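Long-range contacts in penicillin binding protein 2X (Streptococcus thermophilus, PDB 5U47), which probably cross-links the peptides of adjacent glycan strands in septal peptidoglycan, as a beta-lactam-sensitive transpeptidase of the cell division machinery: residues D37-V42 with G573-T578; I438-D443 with T578-G583. The protein carries 1 engineered substitution. One frame throughout, in Å; residues are numbered along the deposited sequence.

From the N terminus, the chain passes strand 35-36 and enters the turn-bearing segment 37-42, which leads into strand 42-55. Contact 1 closes a loop of 530 intervening residues when the short helix 574-577 arrives after the long helix 558-572. Contact 2 closes a smaller loop of 134 residues, from strand 438-443, which pairs antiparallel with strand 217-220, to the segment 578-583 that leads on toward the PASTA domains. The two closures cross, because their segments alternate along the chain. They share T578, and a probable hydrogen bond of 3.1 Å from V580 N to R38 O joins them. Together they tie N-terminal and transpeptidase parts to the segment 578-583.

Contact 1 of 2, residues D37-V42 with G573-T578; sequences DRNGNV and GATLDT
R38 and N39 occupy the two central positions of a type I beta turn, D37 to G40, and from there grasp carbonyl oxygens at the C-terminal end of the short helix 574-577. The turn joins strands 35-36 and 42-55, so the contact fastens an N-terminal hairpin connection to the short helix that follows helix 558-572. R38 CG is tucked over the backbone, flanked by N and C (chi1 69°), and the chain bends at chi3, which carries the guanidinium group alongside the helix end. R38 NE donates to T578 O at 3.0 Å, slightly out of the guanidinium plane, while R38 NH2 reaches D577 O at 3.2 Å. L576 O lies over one face of the group, 3.2 Å from R38 CZ, where no N-H points at it. Two carbonyls thus bond the edge of the buried guanidinium group and a third lies over a face; the gathered oxygens, with E257 nearby, would be expected to favour its positive charge. Outside the segments, NH1 donates to T221 O and NH2 forms a salt bridge with E257 OE2, fixing the rotation of the guanidinium group.

N39 adds a third bond across the contact: N39 ND2 donates to T575 O over 3.2 Å, with donor and acceptor lying in each other's planes, and also approaches T575 CG2 to 3.9 Å. Behind these side chains, D37 forms an Asx turn that holds the backbone in shape. D37 OD1 accepts from N39 N at 2.9 Å and N41 N at 2.8 Å, the two donors approaching from opposite faces of the carboxylate.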
loop_
_atom_site.group_PDB
_atom_site.type_symbol
_atom_site.label_atom_id
_atom_site.label_comp_id
_atom_site.label_asym_id
_atom_site.label_seq_id
_atom_site.Cartn_x
_atom_site.Cartn_y
_atom_site.Cartn_z
ATOM N N ASP A 37 -4.782 12.540 -2.258
ATOM C CA ASP A 37 -4.324 12.277 -0.938
ATOM C C ASP A 37 -5.606 12.365 -0.041
ATOM O O ASP A 37 -6.725 12.562 -0.553
ATOM C CB ASP A 37 -3.175 13.212 -0.503
ATOM C CG ASP A 37 -3.653 14.505 0.154
ATOM O OD1 ASP A 37 -4.748 14.995 -0.161
ATOM O OD2 ASP A 37 -2.899 15.020 0.990
ATOM N N ARG A 38 -5.444 12.241 1.264
ATOM C CA ARG A 38 -6.591 12.197 2.192
ATOM C C ARG A 38 -7.450 13.471 2.243
ATOM O O ARG A 38 -8.604 13.407 2.673
ATOM C CB ARG A 38 -6.115 11.812 3.600
ATOM C CG ARG A 38 -5.272 12.881 4.282
ATOM C CD ARG A 38 -4.640 12.381 5.560
ATOM N NE ARG A 38 -5.635 12.051 6.586
ATOM C CZ ARG A 38 -6.060 10.829 6.922
ATOM N NH1 ARG A 38 -5.548 9.723 6.373
ATOM N NH2 ARG A 38 -6.972 10.711 7.888
ATOM N N ASN A 39 -6.896 14.602 1.782
ATOM C CA ASN A 39 -7.590 15.889 1.791
ATOM C C ASN A 39 -7.844 16.446 0.404
ATOM O O ASN A 39 -8.057 17.646 0.264
ATOM C CB ASN A 39 -6.803 16.904 2.633
ATOM C CG ASN A 39 -6.888 16.618 4.105
ATOM O OD1 ASN A 39 -7.971 16.407 4.640
ATOM N ND2 ASN A 39 -5.765 16.628 4.773
ATOM N N GLY A 40 -7.773 15.603 -0.628
ATOM C CA GLY A 40 -8.060 16.063 -1.983
ATOM C C GLY A 40 -6.921 16.649 -2.811
ATOM O O GLY A 40 -7.176 17.235 -3.849
ATOM N N ASN A 41 -5.677 16.502 -2.364
ATOM C CA ASN A 41 -4.534 16.946 -3.178
ATOM C C ASN A 41 -4.346 15.923 -4.277
ATOM O O ASN A 41 -4.288 14.720 -3.999
ATOM C CB ASN A 41 -3.268 17.071 -2.337
ATOM C CG ASN A 41 -3.374 18.173 -1.314
ATOM O OD1 ASN A 41 -3.670 17.920 -0.154
ATOM N ND2 ASN A 41 -3.191 19.414 -1.752
ATOM N N VAL A 42 -4.238 16.396 -5.509
ATOM C CA VAL A 42 -4.126 15.503 -6.676
ATOM C C VAL A 42 -2.789 14.764 -6.708
ATOM O O VAL A 42 -1.724 15.397 -6.585
ATOM C CB VAL A 42 -4.338 16.270 -7.999
ATOM C CG1 VAL A 42 -4.124 15.358 -9.216
ATOM C CG2 VAL A 42 -5.734 16.885 -8.043
ATOM N N GLY A 573 -1.489 17.760 13.543
ATOM C CA GLY A 573 -2.766 17.711 14.274
ATOM C C GLY A 573 -3.957 17.326 13.416
ATOM O O GLY A 573 -3.952 16.282 12.768
ATOM N N ALA A 574 -4.963 18.198 13.398
ATOM C CA ALA A 574 -6.202 17.980 12.644
ATOM C C ALA A 574 -6.029 17.845 11.124
ATOM O O ALA A 574 -6.997 17.554 10.424
ATOM C CB ALA A 574 -7.199 19.092 12.952
ATOM N N THR A 575 -4.827 18.076 10.603
ATOM C CA THR A 575 -4.616 17.897 9.167
ATOM C C THR A 575 -4.471 16.399 8.864
ATOM O O THR A 575 -4.903 15.935 7.800
ATOM C CB THR A 575 -3.395 18.687 8.651
ATOM O OG1 THR A 575 -3.486 20.052 9.076
ATOM C CG2 THR A 575 -3.329 18.651 7.132
ATOM N N LEU A 576 -3.873 15.652 9.799
ATOM C CA LEU A 576 -3.702 14.204 9.636
ATOM C C LEU A 576 -4.903 13.397 10.130
ATOM O O LEU A 576 -5.130 12.284 9.653
ATOM C CB LEU A 576 -2.429 13.699 10.336
ATOM C CG LEU A 576 -1.075 14.079 9.735
ATOM C CD1 LEU A 576 0.061 13.540 10.585
ATOM C CD2 LEU A 576 -0.965 13.557 8.320
ATOM N N ASP A 577 -5.647 13.926 11.104
ATOM C CA ASP A 577 -6.851 13.244 11.603
ATOM C C ASP A 577 -7.938 13.331 10.534
ATOM O O ASP A 577 -8.509 12.323 10.132
ATOM C CB ASP A 577 -7.375 13.894 12.900
ATOM C CG ASP A 577 -6.380 13.815 14.065
ATOM O OD1 ASP A 577 -5.592 12.846 14.134
ATOM O OD2 ASP A 577 -6.414 14.722 14.930
ATOM N N THR A 578 -8.191 14.549 10.063
ATOM C CA THR A 578 -9.228 14.805 9.070
ATOM C C THR A 578 -8.866 14.358 7.656
ATOM O O THR A 578 -7.697 14.172 7.296
ATOM C CB THR A 578 -9.615 16.308 8.982
ATOM O OG1 THR A 578 -8.503 17.084 8.508
ATOM C CG2 THR A 578 -10.091 16.837 10.336
#

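Contact 2 of 2, residues I438-D443 with T578-G583; sequences IKQVAD and TSVSEG
K439 leaves strand 438-443 with CG opposite the backbone N (chi1 -178°), then bends at chi2 (74°) and again at chi3, so that its methylene chain curls against S579 and S581. Q440 begins with the same first torsion but stays extended beyond CG, setting its amide beside V580. That two consecutive strand residues both point at the segment 578-583 follows from a classic beta bulge, in which K439 and Q440 together face Y219 of the adjoining strand.

The meeting is one of van der Waals contacts, without a hydrogen bond between the segments. K439 CD lies 3.3 Å from S579 OG, and K439 CE comes within 3.7 Å of S581 OG. Both hydroxyls are engaged within their own loop: S581 OG donates to S579 OG at 2.9 Å, and S579 OG also accepts from S581 N, an ST turn. The aliphatic part of the lysine therefore runs past a polar pair that is already bonded, while its NZ continues to a salt bridge with E257 OE2, the same oxygen that pairs with R38 NH2. V580 CG2 sits above the plane of the Q440 amide, 3.3 Å from Q440 OE1 and 3.5 Å from Q440 NE2. The amide is anchored by NE2, which donates to T451 OG1 and S584 OG; S584 OG is also bonded to V580 O, linking this amide indirectly to the loop backbone.

Strand 438-443 runs antiparallel to both its neighbours, strands 217-220 and 448-451. The loop after helix 574-577 reaches across to each of them, V580 packing on Y219 of the former and S581 on T451 of the latter, before the chain proceeds to helix 602-611.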
loop_
_atom_site.group_PDB
_atom_site.type_symbol
_atom_site.label_atom_id
_atom_site.label_comp_id
_atom_site.label_asym_id
_atom_site.label_seq_id
_atom_site.Cartn_x
_atom_site.Cartn_y
_atom_site.Cartn_z
ATOM N N ILE A 438 -6.739 3.196 1.529
ATOM C CA ILE A 438 -7.894 3.863 0.881
ATOM C C ILE A 438 -8.757 4.513 1.939
ATOM O O ILE A 438 -9.236 3.842 2.869
ATOM C CB ILE A 438 -8.815 2.887 0.123
ATOM C CG1 ILE A 438 -8.018 2.102 -0.909
ATOM C CG2 ILE A 438 -9.969 3.646 -0.552
ATOM C CD1 ILE A 438 -8.775 0.935 -1.504
ATOM N N LYS A 439 -8.985 5.807 1.777
ATOM C CA LYS A 439 -9.812 6.582 2.697
ATOM C C LYS A 439 -11.244 6.658 2.192
ATOM O O LYS A 439 -12.186 6.571 2.955
ATOM C CB LYS A 439 -9.274 8.016 2.805
ATOM C CG LYS A 439 -10.000 8.951 3.777
ATOM C CD LYS A 439 -9.684 8.620 5.238
ATOM C CE LYS A 439 -10.510 7.476 5.823
ATOM N NZ LYS A 439 -9.761 6.678 6.859
ATOM N N GLN A 440 -11.390 6.891 0.896
ATOM C CA GLN A 440 -12.716 7.046 0.309
ATOM C C GLN A 440 -12.689 6.734 -1.167
ATOM O O GLN A 440 -11.722 7.059 -1.843
ATOM C CB GLN A 440 -13.220 8.489 0.526
ATOM C CG GLN A 440 -14.602 8.793 0.001
ATOM C CD GLN A 440 -15.012 10.245 0.233
ATOM O OE1 GLN A 440 -14.796 11.067 -0.630
ATOM N NE2 GLN A 440 -15.574 10.563 1.418
ATOM N N VAL A 441 -13.766 6.121 -1.643
ATOM C CA VAL A 441 -13.990 5.828 -3.057
ATOM C C VAL A 441 -15.216 6.677 -3.397
ATOM O O VAL A 441 -16.263 6.550 -2.742
ATOM C CB VAL A 441 -14.308 4.345 -3.289
ATOM C CG1 VAL A 441 -14.579 4.065 -4.766
ATOM C CG2 VAL A 441 -13.187 3.470 -2.749
ATOM N N ALA A 442 -15.087 7.552 -4.396
ATOM C CA ALA A 442 -16.153 8.497 -4.722
ATOM C C ALA A 442 -16.642 8.394 -6.145
ATOM O O ALA A 442 -15.837 8.297 -7.094
ATOM C CB ALA A 442 -15.683 9.923 -4.449
ATOM N N ASP A 443 -17.966 8.396 -6.288
ATOM C CA ASP A 443 -18.592 8.414 -7.590
ATOM C C ASP A 443 -19.084 9.853 -7.740
ATOM O O ASP A 443 -20.136 10.222 -7.192
ATOM C CB ASP A 443 -19.731 7.396 -7.700
ATOM C CG ASP A 443 -20.401 7.421 -9.082
ATOM O OD1 ASP A 443 -20.515 8.511 -9.678
ATOM O OD2 ASP A 443 -20.827 6.357 -9.579
ATOM N N THR A 578 -8.191 14.549 10.063
ATOM C CA THR A 578 -9.228 14.805 9.070
ATOM C C THR A 578 -8.866 14.358 7.656
ATOM O O THR A 578 -7.697 14.172 7.296
ATOM C CB THR A 578 -9.615 16.308 8.982
ATOM O OG1 THR A 578 -8.503 17.084 8.508
ATOM C CG2 THR A 578 -10.091 16.837 10.336
ATOM N N SER A 579 -9.922 14.221 6.868
ATOM C CA SER A 579 -9.855 13.855 5.483
ATOM C C SER A 579 -11.206 14.277 4.888
ATOM O O SER A 579 -11.980 14.995 5.540
ATOM C CB SER A 579 -9.648 12.341 5.358
ATOM O OG SER A 579 -10.677 11.631 6.026
ATOM N N VAL A 580 -11.485 13.837 3.664
ATOM C CA VAL A 580 -12.796 14.094 3.051
ATOM C C VAL A 580 -13.939 13.442 3.858
ATOM O O VAL A 580 -15.101 13.754 3.613
ATOM C CB VAL A 580 -12.870 13.634 1.571
ATOM C CG1 VAL A 580 -12.033 14.545 0.683
ATOM C CG2 VAL A 580 -12.465 12.168 1.419
ATOM N N SER A 581 -13.599 12.537 4.796
ATOM C CA SER A 581 -14.586 11.913 5.708
ATOM C C SER A 581 -15.396 12.987 6.433
ATOM O O SER A 581 -16.618 12.878 6.525
ATOM C CB SER A 581 -13.901 11.042 6.773
ATOM O OG SER A 581 -13.100 10.022 6.203
ATOM N N GLU A 582 -14.698 14.006 6.955
ATOM C CA GLU A 582 -15.330 15.159 7.621
ATOM C C GLU A 582 -15.852 16.102 6.532
ATOM O O GLU A 582 -15.141 16.997 6.066
ATOM C CB GLU A 582 -14.354 15.901 8.559
ATOM C CG GLU A 582 -14.061 15.212 9.896
ATOM C CD GLU A 582 -13.260 13.920 9.787
ATOM O OE1 GLU A 582 -12.567 13.706 8.770
ATOM O OE2 GLU A 582 -13.307 13.118 10.743
ATOM N N GLY A 583 -17.106 15.881 6.147
ATOM C CA GLY A 583 -17.758 16.619 5.062
ATOM C C GLY A 583 -18.554 15.666 4.175
ATOM O O GLY A 583 -19.355 16.109 3.348
#